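Local coordinates for conserved hypothetical cytochrome protein (Kuenenia stuttgartiensis, PDB 6H5L), which probably carries electrons through two covalently bound c-type hemes, as part of a reductase complex of an anammox bacterium, at residues B[7-10]-B[11-15]; B[99-102]-B[103-107]; B[183-186]-B[187-191]; B[201-205]-B[206-210]. All blocks are in the same frame, centred on the assembly; numbering follows the deposited sequence.

Contact 1 of 4, residues B[7-10]-B[11-15]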
loop_
_atom_site.group_PDB
_atom_site.type_symbol
_atom_site.label_atom_id
_atom_site.label_comp_id
_atom_site.label_asym_id
_atom_site.label_seq_id
_atom_site.Cartn_x
_atom_site.Cartn_y
_atom_site.Cartn_z
ATOM N N VAL B 7 48.852 1.415 47.371
ATOM C CA VAL B 7 48.226 2.650 46.914
ATOM C C VAL B 7 49.317 3.673 46.632
ATOM O O VAL B 7 50.233 3.859 47.442
ATOM C CB VAL B 7 47.222 3.176 47.956
ATOM C CG1 VAL B 7 46.726 4.561 47.572
ATOM C CG2 VAL B 7 46.058 2.211 48.098
ATOM N N THR B 8 49.220 4.339 45.487
ATOM C CA THR B 8 50.238 5.276 45.038
ATOM C C THR B 8 49.658 6.680 44.947
ATOM O O THR B 8 48.439 6.875 44.932
ATOM C CB THR B 8 50.808 4.869 43.672
ATOM O OG1 THR B 8 49.877 5.228 42.643
ATOM C CG2 THR B 8 51.047 3.368 43.622
ATOM N N GLU B 9 50.560 7.663 44.885
ATOM C CA GLU B 9 50.137 9.045 44.687
ATOM C C GLU B 9 49.525 9.240 43.307
ATOM O O GLU B 9 48.559 9.995 43.152
ATOM C CB GLU B 9 51.320 9.992 44.890
ATOM C CG GLU B 9 51.600 10.327 46.345
ATOM C CD GLU B 9 50.509 11.181 46.965
ATOM O OE1 GLU B 9 50.153 12.218 46.366
ATOM O OE2 GLU B 9 50.003 10.811 48.046
ATOM N N GLU B 10 50.080 8.577 42.290
ATOM C CA GLU B 10 49.477 8.621 40.963
ATOM C C GLU B 10 48.056 8.072 40.990
ATOM O O GLU B 10 47.150 8.638 40.367
ATOM C CB GLU B 10 50.331 7.838 39.967
ATOM C CG GLU B 10 49.815 7.897 38.536
ATOM C CD GLU B 10 50.370 6.785 37.667
ATOM O OE1 GLU B 10 51.024 5.872 38.216
ATOM O OE2 GLU B 10 50.149 6.821 36.438
ATOM N N GLY B 11 47.844 6.967 41.706
ATOM C CA GLY B 11 46.506 6.408 41.814
ATOM C C GLY B 11 45.524 7.360 42.472
ATOM O O GLY B 11 44.365 7.451 42.060
ATOM N N LYS B 12 45.972 8.074 43.508
ATOM C CA LYS B 12 45.130 9.092 44.131
ATOM C C LYS B 12 44.742 10.169 43.127
ATOM O O LYS B 12 43.573 10.564 43.039
ATOM C CB LYS B 12 45.850 9.723 45.324
ATOM C CG LYS B 12 45.965 8.860 46.570
ATOM C CD LYS B 12 46.453 9.714 47.736
ATOM C CE LYS B 12 47.255 8.911 48.750
ATOM N NZ LYS B 12 46.423 8.399 49.873
ATOM N N ASN B 13 45.718 10.657 42.358
ATOM C CA ASN B 13 45.463 11.768 41.445
ATOM C C ASN B 13 44.532 11.358 40.310
ATOM O O ASN B 13 43.635 12.120 39.932
ATOM C CB ASN B 13 46.781 12.302 40.888
ATOM C CG ASN B 13 47.600 13.037 41.934
ATOM O OD1 ASN B 13 47.284 13.005 43.123
ATOM N ND2 ASN B 13 48.661 13.708 41.491
ATOM N N VAL B 14 44.737 10.166 39.742
ATOM C CA VAL B 14 43.881 9.710 38.650
ATOM C C VAL B 14 42.437 9.595 39.120
ATOM O O VAL B 14 41.508 10.047 38.441
ATOM C CB VAL B 14 44.400 8.380 38.076
ATOM C CG1 VAL B 14 43.458 7.865 36.999
ATOM C CG2 VAL B 14 45.798 8.554 37.513
ATOM N N TYR B 15 42.226 8.989 40.290
ATOM C CA TYR B 15 40.880 8.927 40.856
ATOM C C TYR B 15 40.324 10.326 41.090
ATOM O O TYR B 15 39.155 10.603 40.795
ATOM C CB TYR B 15 40.890 8.131 42.162
ATOM C CG TYR B 15 39.515 7.963 42.764
ATOM C CD1 TYR B 15 38.985 8.925 43.616
ATOM C CD2 TYR B 15 38.743 6.846 42.476
ATOM C CE1 TYR B 15 37.726 8.780 44.159
ATOM C CE2 TYR B 15 37.481 6.692 43.015
ATOM C CZ TYR B 15 36.981 7.660 43.856
ATOM O OH TYR B 15 35.726 7.506 44.392
#

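Contact 2 of 4, residues B[99-102]-B[103-107]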
loop_
_atom_site.group_PDB
_atom_site.type_symbol
_atom_site.label_atom_id
_atom_site.label_comp_id
_atom_site.label_asym_id
_atom_site.label_seq_id
_atom_site.Cartn_x
_atom_site.Cartn_y
_atom_site.Cartn_z
ATOM N N PHE B 99 38.243 1.873 49.824
ATOM C CA PHE B 99 37.006 2.498 50.273
ATOM C C PHE B 99 36.152 1.572 51.129
ATOM O O PHE B 99 35.258 2.055 51.835
ATOM C CB PHE B 99 36.191 2.975 49.068
ATOM C CG PHE B 99 36.852 4.075 48.280
ATOM C CD1 PHE B 99 37.551 5.085 48.921
ATOM C CD2 PHE B 99 36.775 4.093 46.897
ATOM C CE1 PHE B 99 38.158 6.095 48.196
ATOM C CE2 PHE B 99 37.380 5.099 46.167
ATOM C CZ PHE B 99 38.072 6.102 46.817
ATOM N N SER B 100 36.402 0.265 51.091
ATOM C CA SER B 100 35.595 -0.712 51.808
ATOM C C SER B 100 36.490 -1.544 52.713
ATOM O O SER B 100 37.502 -2.091 52.262
ATOM C CB SER B 100 34.829 -1.615 50.836
ATOM O OG SER B 100 34.078 -2.592 51.534
ATOM N N GLU B 101 36.112 -1.636 53.991
ATOM C CA GLU B 101 36.865 -2.452 54.936
ATOM C C GLU B 101 36.842 -3.925 54.554
ATOM O O GLU B 101 37.746 -4.678 54.935
ATOM C CB GLU B 101 36.307 -2.263 56.346
ATOM C CG GLU B 101 36.431 -0.846 56.884
ATOM C CD GLU B 101 37.825 -0.536 57.397
ATOM O OE1 GLU B 101 38.413 -1.404 58.076
ATOM O OE2 GLU B 101 38.333 0.573 57.119
ATOM N N ALA B 102 35.819 -4.354 53.811
ATOM C CA ALA B 102 35.694 -5.763 53.453
ATOM C C ALA B 102 36.900 -6.265 52.668
ATOM O O ALA B 102 37.252 -7.446 52.765
ATOM C CB ALA B 102 34.408 -5.987 52.659
ATOM N N PHE B 103 37.546 -5.391 51.894
ATOM C CA PHE B 103 38.725 -5.805 51.139
ATOM C C PHE B 103 39.909 -6.118 52.048
ATOM O O PHE B 103 40.784 -6.903 51.668
ATOM C CB PHE B 103 39.117 -4.726 50.127
ATOM C CG PHE B 103 38.328 -4.776 48.852
ATOM C CD1 PHE B 103 38.524 -5.803 47.947
ATOM C CD2 PHE B 103 37.400 -3.794 48.552
ATOM C CE1 PHE B 103 37.804 -5.857 46.767
ATOM C CE2 PHE B 103 36.676 -3.840 47.374
ATOM C CZ PHE B 103 36.879 -4.874 46.480
ATOM N N GLU B 104 39.956 -5.521 53.239
ATOM C CA GLU B 104 41.080 -5.717 54.144
ATOM C C GLU B 104 40.944 -6.963 55.011
ATOM O O GLU B 104 41.955 -7.471 55.509
ATOM C CB GLU B 104 41.249 -4.494 55.050
ATOM C CG GLU B 104 42.614 -4.403 55.714
ATOM C CD GLU B 104 42.630 -3.457 56.897
ATOM O OE1 GLU B 104 41.570 -2.874 57.207
ATOM O OE2 GLU B 104 43.700 -3.300 57.522
ATOM N N TYR B 105 39.728 -7.470 55.201
ATOM C CA TYR B 105 39.488 -8.605 56.082
ATOM C C TYR B 105 39.288 -9.912 55.330
ATOM O O TYR B 105 39.795 -10.952 55.762
ATOM C CB TYR B 105 38.268 -8.329 56.966
ATOM C CG TYR B 105 38.381 -7.036 57.743
ATOM C CD1 TYR B 105 39.568 -6.687 58.375
ATOM C CD2 TYR B 105 37.310 -6.154 57.825
ATOM C CE1 TYR B 105 39.682 -5.502 59.079
ATOM C CE2 TYR B 105 37.416 -4.967 58.526
ATOM C CZ TYR B 105 38.605 -4.648 59.149
ATOM O OH TYR B 105 38.717 -3.468 59.849
ATOM N N ARG B 106 38.558 -9.886 54.221
ATOM C CA ARG B 106 38.316 -11.067 53.410
ATOM C C ARG B 106 39.093 -10.977 52.103
ATOM O O ARG B 106 39.388 -9.885 51.607
ATOM C CB ARG B 106 36.822 -11.238 53.122
ATOM C CG ARG B 106 35.984 -11.455 54.372
ATOM C CD ARG B 106 36.296 -12.784 55.032
ATOM N NE ARG B 106 35.783 -12.849 56.398
ATOM C CZ ARG B 106 36.529 -12.677 57.485
ATOM N NH1 ARG B 106 37.826 -12.432 57.369
ATOM N NH2 ARG B 106 35.978 -12.758 58.689
ATOM N N GLU B 107 39.429 -12.140 51.558
ATOM C CA GLU B 107 40.100 -12.346 50.283
ATOM C C GLU B 107 39.082 -12.742 49.221
ATOM O O GLU B 107 38.152 -13.503 49.510
ATOM C CB GLU B 107 41.164 -13.439 50.410
ATOM C CG GLU B 107 42.265 -13.400 49.356
ATOM C CD GLU B 107 43.136 -12.160 49.455
ATOM O OE1 GLU B 107 43.746 -11.777 48.434
ATOM O OE2 GLU B 107 43.212 -11.568 50.554
#

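Contact 3 of 4, residues B[183-186]-B[187-191]. With HEC (heme c), chain K.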
loop_
_atom_site.group_PDB
_atom_site.type_symbol
_atom_site.label_atom_id
_atom_site.label_comp_id
_atom_site.label_asym_id
_atom_site.label_seq_id
_atom_site.Cartn_x
_atom_site.Cartn_y
_atom_site.Cartn_z
ATOM N N VAL B 183 27.183 -12.902 29.497
ATOM C CA VAL B 183 25.842 -13.146 30.019
ATOM C C VAL B 183 25.815 -14.426 30.845
ATOM O O VAL B 183 25.149 -14.496 31.885
ATOM C CB VAL B 183 24.821 -13.182 28.868
ATOM C CG1 VAL B 183 23.445 -13.570 29.383
ATOM C CG2 VAL B 183 24.765 -11.831 28.174
ATOM N N TYR B 184 26.537 -15.457 30.400
ATOM C CA TYR B 184 26.643 -16.679 31.192
ATOM C C TYR B 184 27.306 -16.405 32.536
ATOM O O TYR B 184 26.936 -17.005 33.552
ATOM C CB TYR B 184 27.419 -17.744 30.415
ATOM C CG TYR B 184 27.804 -18.954 31.242
ATOM C CD1 TYR B 184 26.916 -20.006 31.424
ATOM C CD2 TYR B 184 29.058 -19.044 31.835
ATOM C CE1 TYR B 184 27.264 -21.113 32.177
ATOM C CE2 TYR B 184 29.414 -20.146 32.590
ATOM C CZ TYR B 184 28.513 -21.177 32.757
ATOM O OH TYR B 184 28.861 -22.277 33.506
ATOM N N LEU B 185 28.296 -15.509 32.556
ATOM C CA LEU B 185 28.958 -15.164 33.811
ATOM C C LEU B 185 27.985 -14.529 34.794
ATOM O O LEU B 185 28.010 -14.841 35.991
ATOM C CB LEU B 185 30.135 -14.225 33.543
ATOM C CG LEU B 185 31.493 -14.878 33.275
ATOM C CD1 LEU B 185 32.506 -13.835 32.834
ATOM C CD2 LEU B 185 31.983 -15.611 34.516
ATOM N N ARG B 186 27.120 -13.632 34.308
ATOM C CA ARG B 186 26.161 -12.968 35.187
ATOM C C ARG B 186 25.241 -13.976 35.863
ATOM O O ARG B 186 24.962 -13.867 37.063
ATOM C CB ARG B 186 25.343 -11.947 34.397
ATOM C CG ARG B 186 26.165 -10.906 33.649
ATOM C CD ARG B 186 26.855 -9.924 34.584
ATOM N NE ARG B 186 28.149 -10.410 35.054
ATOM C CZ ARG B 186 29.281 -10.296 34.368
ATOM N NH1 ARG B 186 29.280 -9.716 33.175
ATOM N NH2 ARG B 186 30.413 -10.766 34.873
ATOM N N PHE B 187 24.760 -14.967 35.110
ATOM C CA PHE B 187 23.880 -15.978 35.683
ATOM C C PHE B 187 24.625 -16.926 36.611
ATOM O O PHE B 187 23.999 -17.540 37.483
ATOM C CB PHE B 187 23.194 -16.779 34.572
ATOM C CG PHE B 187 22.409 -15.935 33.602
ATOM C CD1 PHE B 187 21.958 -14.673 33.956
ATOM C CD2 PHE B 187 22.117 -16.412 32.335
ATOM C CE1 PHE B 187 21.240 -13.901 33.062
ATOM C CE2 PHE B 187 21.396 -15.647 31.439
ATOM C CZ PHE B 187 20.959 -14.390 31.802
ATOM N N THR B 188 25.941 -17.054 36.447
ATOM C CA THR B 188 26.744 -17.934 37.285
ATOM C C THR B 188 27.293 -17.232 38.521
ATOM O O THR B 188 27.602 -17.901 39.514
ATOM C CB THR B 188 27.900 -18.519 36.464
ATOM O OG1 THR B 188 27.400 -18.985 35.204
ATOM C CG2 THR B 188 28.552 -19.688 37.195
ATOM N N THR B 189 27.398 -15.905 38.496
ATOM C CA THR B 189 27.966 -15.155 39.609
ATOM C C THR B 189 26.952 -14.334 40.385
ATOM O O THR B 189 27.145 -14.115 41.582
ATOM C CB THR B 189 29.068 -14.214 39.110
ATOM O OG1 THR B 189 28.518 -13.301 38.151
ATOM C CG2 THR B 189 30.191 -15.004 38.467
ATOM N N GLY B 190 25.887 -13.874 39.744
ATOM C CA GLY B 190 24.965 -12.963 40.384
ATOM C C GLY B 190 25.527 -11.555 40.466
ATOM O O GLY B 190 26.733 -11.323 40.399
ATOM N N LEU B 191 24.617 -10.595 40.602
ATOM C CA LEU B 191 24.964 -9.176 40.644
ATOM C C LEU B 191 24.845 -8.703 42.090
ATOM O O LEU B 191 23.744 -8.446 42.583
ATOM C CB LEU B 191 24.072 -8.372 39.702
ATOM C CG LEU B 191 24.461 -8.376 38.218
ATOM C CD1 LEU B 191 24.253 -9.741 37.575
ATOM C CD2 LEU B 191 23.696 -7.302 37.459
HETATM FE FE HEC K . 17.512 -10.151 36.039
HETATM C CHA HEC K . 19.981 -7.832 35.482
HETATM C CHB HEC K . 18.503 -11.858 33.225
HETATM C CHC HEC K . 15.294 -12.668 36.773
HETATM C CHD HEC K . 16.023 -8.137 38.368
HETATM N NA HEC K . 19.015 -9.923 34.643
HETATM C C1A HEC K . 19.846 -8.824 34.536
HETATM C C2A HEC K . 20.544 -8.910 33.267
HETATM C C3A HEC K . 20.132 -10.020 32.643
HETATM C C4A HEC K . 19.163 -10.680 33.497
HETATM C CMA HEC K . 20.599 -10.526 31.259
HETATM C CAA HEC K . 21.574 -7.885 32.735
HETATM C CBA HEC K . 22.992 -8.431 32.886
HETATM C CGA HEC K . 23.981 -7.401 32.401
HETATM O O1A HEC K . 23.555 -6.258 32.092
HETATM O O2A HEC K . 25.195 -7.719 32.327
HETATM N NB HEC K . 16.935 -11.904 35.118
HETATM C C1B HEC K . 17.600 -12.487 34.058
HETATM C C2B HEC K . 17.195 -13.875 33.979
HETATM C C3B HEC K . 16.304 -14.105 34.957
HETATM C C4B HEC K . 16.126 -12.867 35.692
HETATM C CMB HEC K . 17.709 -14.868 32.911
HETATM C CAB HEC K . 15.570 -15.428 35.280
HETATM C CBB HEC K . 16.540 -16.570 35.655
HETATM N NC HEC K . 15.921 -10.349 37.300
HETATM C C1C HEC K . 15.187 -11.504 37.505
HETATM C C2C HEC K . 14.391 -11.322 38.704
HETATM C C3C HEC K . 14.493 -10.034 39.062
HETATM C C4C HEC K . 15.525 -9.419 38.242
HETATM C CMC HEC K . 13.301 -12.316 39.174
HETATM C CAC HEC K . 13.757 -9.347 40.239
HETATM C CBC HEC K . 14.232 -9.926 41.589
HETATM N ND HEC K . 17.931 -8.257 36.796
HETATM C C1D HEC K . 17.184 -7.644 37.800
HETATM C C2D HEC K . 17.828 -6.397 38.150
HETATM C C3D HEC K . 19.067 -6.300 37.247
HETATM C C4D HEC K . 19.047 -7.500 36.441
HETATM C CMD HEC K . 17.365 -5.378 39.211
HETATM C CAD HEC K . 20.116 -5.166 37.204
HETATM C CBD HEC K . 19.602 -4.023 36.333
HETATM C CGD HEC K . 20.550 -2.854 36.401
HETATM O O1D HEC K . 21.674 -3.017 36.943
HETATM O O2D HEC K . 20.179 -1.754 35.913
HETATM O O HOH W 1 28.770 -10.388 37.531
#

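Contact 4 of 4, residues B[201-205]-B[206-210]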
loop_
_atom_site.group_PDB
_atom_site.type_symbol
_atom_site.label_atom_id
_atom_site.label_comp_id
_atom_site.label_asym_id
_atom_site.label_seq_id
_atom_site.Cartn_x
_atom_site.Cartn_y
_atom_site.Cartn_z
ATOM N N LYS B 201 23.403 -22.165 41.638
ATOM C CA LYS B 201 22.907 -23.267 42.447
ATOM C C LYS B 201 21.587 -23.815 41.920
ATOM O O LYS B 201 21.346 -25.027 41.991
ATOM C CB LYS B 201 22.766 -22.827 43.907
ATOM C CG LYS B 201 23.803 -23.436 44.825
ATOM C CD LYS B 201 24.036 -22.583 46.065
ATOM C CE LYS B 201 25.446 -22.008 46.072
ATOM N NZ LYS B 201 25.846 -21.542 47.430
ATOM N N GLU B 202 20.719 -22.944 41.401
ATOM C CA GLU B 202 19.432 -23.405 40.881
ATOM C C GLU B 202 19.574 -24.146 39.560
ATOM O O GLU B 202 18.727 -24.985 39.236
ATOM C CB GLU B 202 18.473 -22.219 40.706
ATOM C CG GLU B 202 17.892 -21.686 42.003
ATOM C CD GLU B 202 18.825 -20.723 42.711
ATOM O OE1 GLU B 202 19.978 -20.564 42.255
ATOM O OE2 GLU B 202 18.401 -20.119 43.720
ATOM N N LEU B 203 20.625 -23.862 38.796
ATOM C CA LEU B 203 20.792 -24.418 37.462
ATOM C C LEU B 203 22.196 -24.977 37.291
ATOM O O LEU B 203 23.147 -24.516 37.928
ATOM C CB LEU B 203 20.533 -23.357 36.382
ATOM C CG LEU B 203 19.182 -22.645 36.434
ATOM C CD1 LEU B 203 19.134 -21.514 35.417
ATOM C CD2 LEU B 203 18.050 -23.633 36.198
ATOM N N SER B 204 22.315 -25.981 36.424
ATOM C CA SER B 204 23.609 -26.541 36.074
ATOM C C SER B 204 24.318 -25.638 35.065
ATOM O O SER B 204 23.766 -24.648 34.578
ATOM C CB SER B 204 23.446 -27.953 35.509
ATOM O OG SER B 204 22.690 -27.936 34.310
ATOM N N ASP B 205 25.569 -25.989 34.761
ATOM C CA ASP B 205 26.319 -25.242 33.756
ATOM C C ASP B 205 25.610 -25.266 32.408
ATOM O O ASP B 205 25.511 -24.235 31.733
ATOM C CB ASP B 205 27.734 -25.804 33.624
ATOM C CG ASP B 205 28.632 -25.404 34.776
ATOM O OD1 ASP B 205 28.177 -24.631 35.646
ATOM O OD2 ASP B 205 29.797 -25.859 34.810
ATOM N N ASP B 206 25.100 -26.431 32.007
ATOM C CA ASP B 206 24.438 -26.543 30.710
ATOM C C ASP B 206 23.140 -25.745 30.675
ATOM O O ASP B 206 22.814 -25.126 29.655
ATOM C CB ASP B 206 24.173 -28.012 30.381
ATOM C CG ASP B 206 25.453 -28.804 30.180
ATOM O OD1 ASP B 206 26.307 -28.798 31.092
ATOM O OD2 ASP B 206 25.599 -29.441 29.116
ATOM N N GLU B 207 22.388 -25.745 31.779
ATOM C CA GLU B 207 21.107 -25.045 31.795
ATOM C C GLU B 207 21.283 -23.534 31.719
ATOM O O GLU B 207 20.423 -22.840 31.167
ATOM C CB GLU B 207 20.312 -25.428 33.043
ATOM C CG GLU B 207 19.888 -26.886 33.076
ATOM C CD GLU B 207 19.147 -27.248 34.346
ATOM O OE1 GLU B 207 17.900 -27.168 34.354
ATOM O OE2 GLU B 207 19.815 -27.603 35.339
ATOM N N ARG B 208 22.381 -23.005 32.260
ATOM C CA ARG B 208 22.638 -21.576 32.151
ATOM C C ARG B 208 23.134 -21.181 30.766
ATOM O O ARG B 208 22.989 -20.015 30.381
ATOM C CB ARG B 208 23.640 -21.134 33.220
ATOM C CG ARG B 208 23.093 -21.244 34.637
ATOM C CD ARG B 208 24.011 -20.586 35.654
ATOM N NE ARG B 208 25.357 -21.145 35.614
ATOM C CZ ARG B 208 25.720 -22.267 36.227
ATOM N NH1 ARG B 208 24.833 -22.957 36.932
ATOM N NH2 ARG B 208 26.968 -22.699 36.134
ATOM N N TRP B 209 23.712 -22.117 30.011
ATOM C CA TRP B 209 23.971 -21.852 28.600
ATOM C C TRP B 209 22.677 -21.887 27.796
ATOM O O TRP B 209 22.495 -21.085 26.873
ATOM C CB TRP B 209 24.980 -22.855 28.039
ATOM C CG TRP B 209 26.393 -22.605 28.481
ATOM C CD1 TRP B 209 27.142 -23.385 29.312
ATOM C CD2 TRP B 209 27.224 -21.493 28.118
ATOM N NE1 TRP B 209 28.387 -22.832 29.488
ATOM C CE2 TRP B 209 28.463 -21.670 28.767
ATOM C CE3 TRP B 209 27.041 -20.367 27.309
ATOM C CZ2 TRP B 209 29.513 -20.764 28.631
ATOM C CZ3 TRP B 209 28.084 -19.468 27.175
ATOM C CH2 TRP B 209 29.304 -19.671 27.834
ATOM N N TYR B 210 21.773 -22.815 28.124
ATOM C CA TYR B 210 20.433 -22.787 27.541
ATOM C C TYR B 210 19.764 -21.446 27.808
ATOM O O TYR B 210 19.217 -20.813 26.897
ATOM C CB TYR B 210 19.566 -23.914 28.111
ATOM C CG TYR B 210 20.108 -25.323 27.982
ATOM C CD1 TYR B 210 21.081 -25.645 27.044
ATOM C CD2 TYR B 210 19.627 -26.338 28.801
ATOM C CE1 TYR B 210 21.566 -26.939 26.936
ATOM C CE2 TYR B 210 20.104 -27.628 28.700
ATOM C CZ TYR B 210 21.072 -27.924 27.766
ATOM O OH TYR B 210 21.549 -29.210 27.662
#

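Contact 1 of 4, residues B[7-10]-B[11-15]
Thr8 turns its hydroxyl onto the backbone N of Gly11 and caps the start of helix 9-18. OG1 stands between its own backbone N and carbonyl carbon (chi1 77°). From there Thr8 OG1 accepts from Gly11 N at 2.8 Å. Thr8 is therefore the N-cap, and Thr8 O also takes Lys12 N at 3.1 Å. The side chains of Glu9 and Lys12 pass each other at a slant. Glu9 bends at chi2, and its OE2 comes to 3.4 Å from Lys12 CE. The charged ends do not meet: Glu9 OE2 and Lys12 NZ are 4.7 Å apart, so any attraction is probably loose. Glu10 and Val14 run alongside each other and point the same way. Here Glu10 CG lies 4.2 Å from Val14 CG2. In the backbone between them, Val14 N donates to Glu10 O at 2.9 Å, as in a regular helical turn. The helix leads on to the heme-binding Cys19, and the Val14 side chain is about 5 Å from a heme c. Thr8, Glu10 and Val14 rest on helix 86-91 through Ser91 and Gln88. Val7 touches Pro94 and Tyr15 touches Val95 and Leu96, all on helix 93-97.

Contact 2 of 4, residues B[99-102]-B[103-107]
Ser100 meets Phe103 at the entry to the short helix 102-105. Its CB lies 4.1 Å from Phe103 CD2 and approaches the ring obliquely. Its carbonyl oxygen takes a weak bond from Phe103 N. The hydroxyl of Ser100 serves the turn itself, since OG accepts weakly from Ala102 N as a capping bond. A further weak bond from Ser100 OG to Thr45 O ties this turn to a loop.

Glu101 comes next and carries the main side-chain contact. Its chain bends at chi2 (-79°), which brings the carboxylate to the hydroxyl end of Tyr105. Glu101 CB packs 3.6 Å from Tyr105 CE2, and OE1 reaches 2.7 Å from Tyr105 OH. The carboxylate and ring planes are 50° apart. The backbone oxygen of Glu101 lies over one face of the same ring. Glu101 OE1 is also 3.6 Å from Glu104 OE1, a close pair of like charges that would probably make proton uptake by one of them easier. Glu101 O accepts from Glu104 N at 2.9 Å, with the donor well above the carbonyl plane.

This is a single helical turn in the run of chain between helix 93-97 and helix 122-135. Ala102 holds its far end. Ala102 O accepts from Arg106 N at 3.1 Å with a fairly straight N-H (163°), and only weakly from Tyr105 N. Arg106 is where the chain leaves helical geometry. Its NH1 bonds weakly to Tyr105 O. The side chains of Ala102 and Phe103 both touch Leu59, and Phe103 also touches Pro60.

Contact 3 of 4, residues B[183-186]-B[187-191]
Thr189 grips Leu185 O twice, through its hydroxyl and its amide. Thr189 OG1 donates to Leu185 O at 2.7 Å from above the carbonyl plane, and the amide comes in nearly end-on. With chi1 at 60°, OG1 lies between the backbone N and the carbonyl carbon, which places it beside Leu185 O. One residue earlier along the helix, Thr188 OG1 donates to Tyr184 O at 2.6 Å. The same hydroxyl oxygen sits over the centre of the Tyr184 ring, 3.4 Å above its plane. Gly190 N closes the helix end on Arg186 O at 2.8 Å. A water accepts from Arg186 NE and donates to Thr189 OG1, linking the two side chains. Helix 180-189 thus ends at Gly190, whose phi is positive, within a cytochrome c domain. Arg186 and Phe187 line the pocket of heme c #2. Arg186 bends twice, at chi2 and chi3, and its CD lies 3.6 Å from the heme propionate O2A. Phe187 CE1 approaches heme CHB to 3.4 Å. Phe187 and Val183 lie side by side, with Val183 CG1 3.6 Å from Phe187 CZ. With an alanine at Phe187, the heme edge and Val183 would probably lose their shared ring contact, opening a gap. Phe187 also touches the axial ligand Met196, and Leu211 and Val215 of helix 205-217.

Contact 4 of 4, residues B[201-205]-B[206-210]
Arg208 folds its guanidinium back over the start of its own helix and lies against backbone carbonyls. Ser204 O sits 3.1 Å above one face of the group, and Leu203 O lies at its edge, in plane. A bend at chi3 (-57°) helps turn the group back this way. Asp205 OD1 forms a salt bridge with Arg208 NH2, but the two atoms are modelled too close, so their exact places are doubtful. As modelled, the carboxylate and guanidinium planes are 87° apart, but this too is doubtful. The stem of Arg208 also packs on Leu203, with CG 3.8 Å from Leu203 CB.

Beside this, Ser204 and Glu207 form a capping box. Ser204 OG accepts weakly from Glu207 N at 3.4 Å. In return Glu207 OE2 accepts from Ser204 N at 3.2 Å and from Ser204 OG at 3.1 Å. The hydroxyl uses the anti lone pair of OE2, while the amide comes from above the carboxylate plane. With a leucine in place of Glu207, Ser204 N and OG would probably both lose this acceptor, and the serine hydroxyl could turn. The first backbone bonds of the helix follow, Arg208 N to Ser204 O at 3.2 Å and Trp209 N to Asp205 O at 3.3 Å.

This cap begins helix 205-217 in the cytochrome c domain of heme c #2. Leu203 and Glu207 touch Ile131 of helix 122-135, and Tyr210 touches Thr124 and Ala127 there. Trp209 stacks on Tyr184 of helix 180-189.

Contacts 1 and 2 belong to the part of the chain nearer heme c #1, contacts 3 and 4 to the part around heme c #2. Each pair touches. Contact 1 meets contact 2 where Tyr15 OH packs 3.4 Å from Phe99 CE2. Contacts 3 and 4 have centres about 11 Å apart and probably share hydrogen bonds: Thr188 OG1 to Arg208 NE at 3.0 Å, and Tyr184 OH to Arg208 NH2 at 3.3 Å, the latter less sure because the place of NH2 is doubtful. Between the pairs nothing touches; the nearest atoms of contacts 2 and 3 are about 13 Å apart. Contact 3 reaches its heme directly, whereas the side chain of Leu203 in contact 4 is about 6 Å from a heme and that of Phe103 in contact 2 about 9 Å.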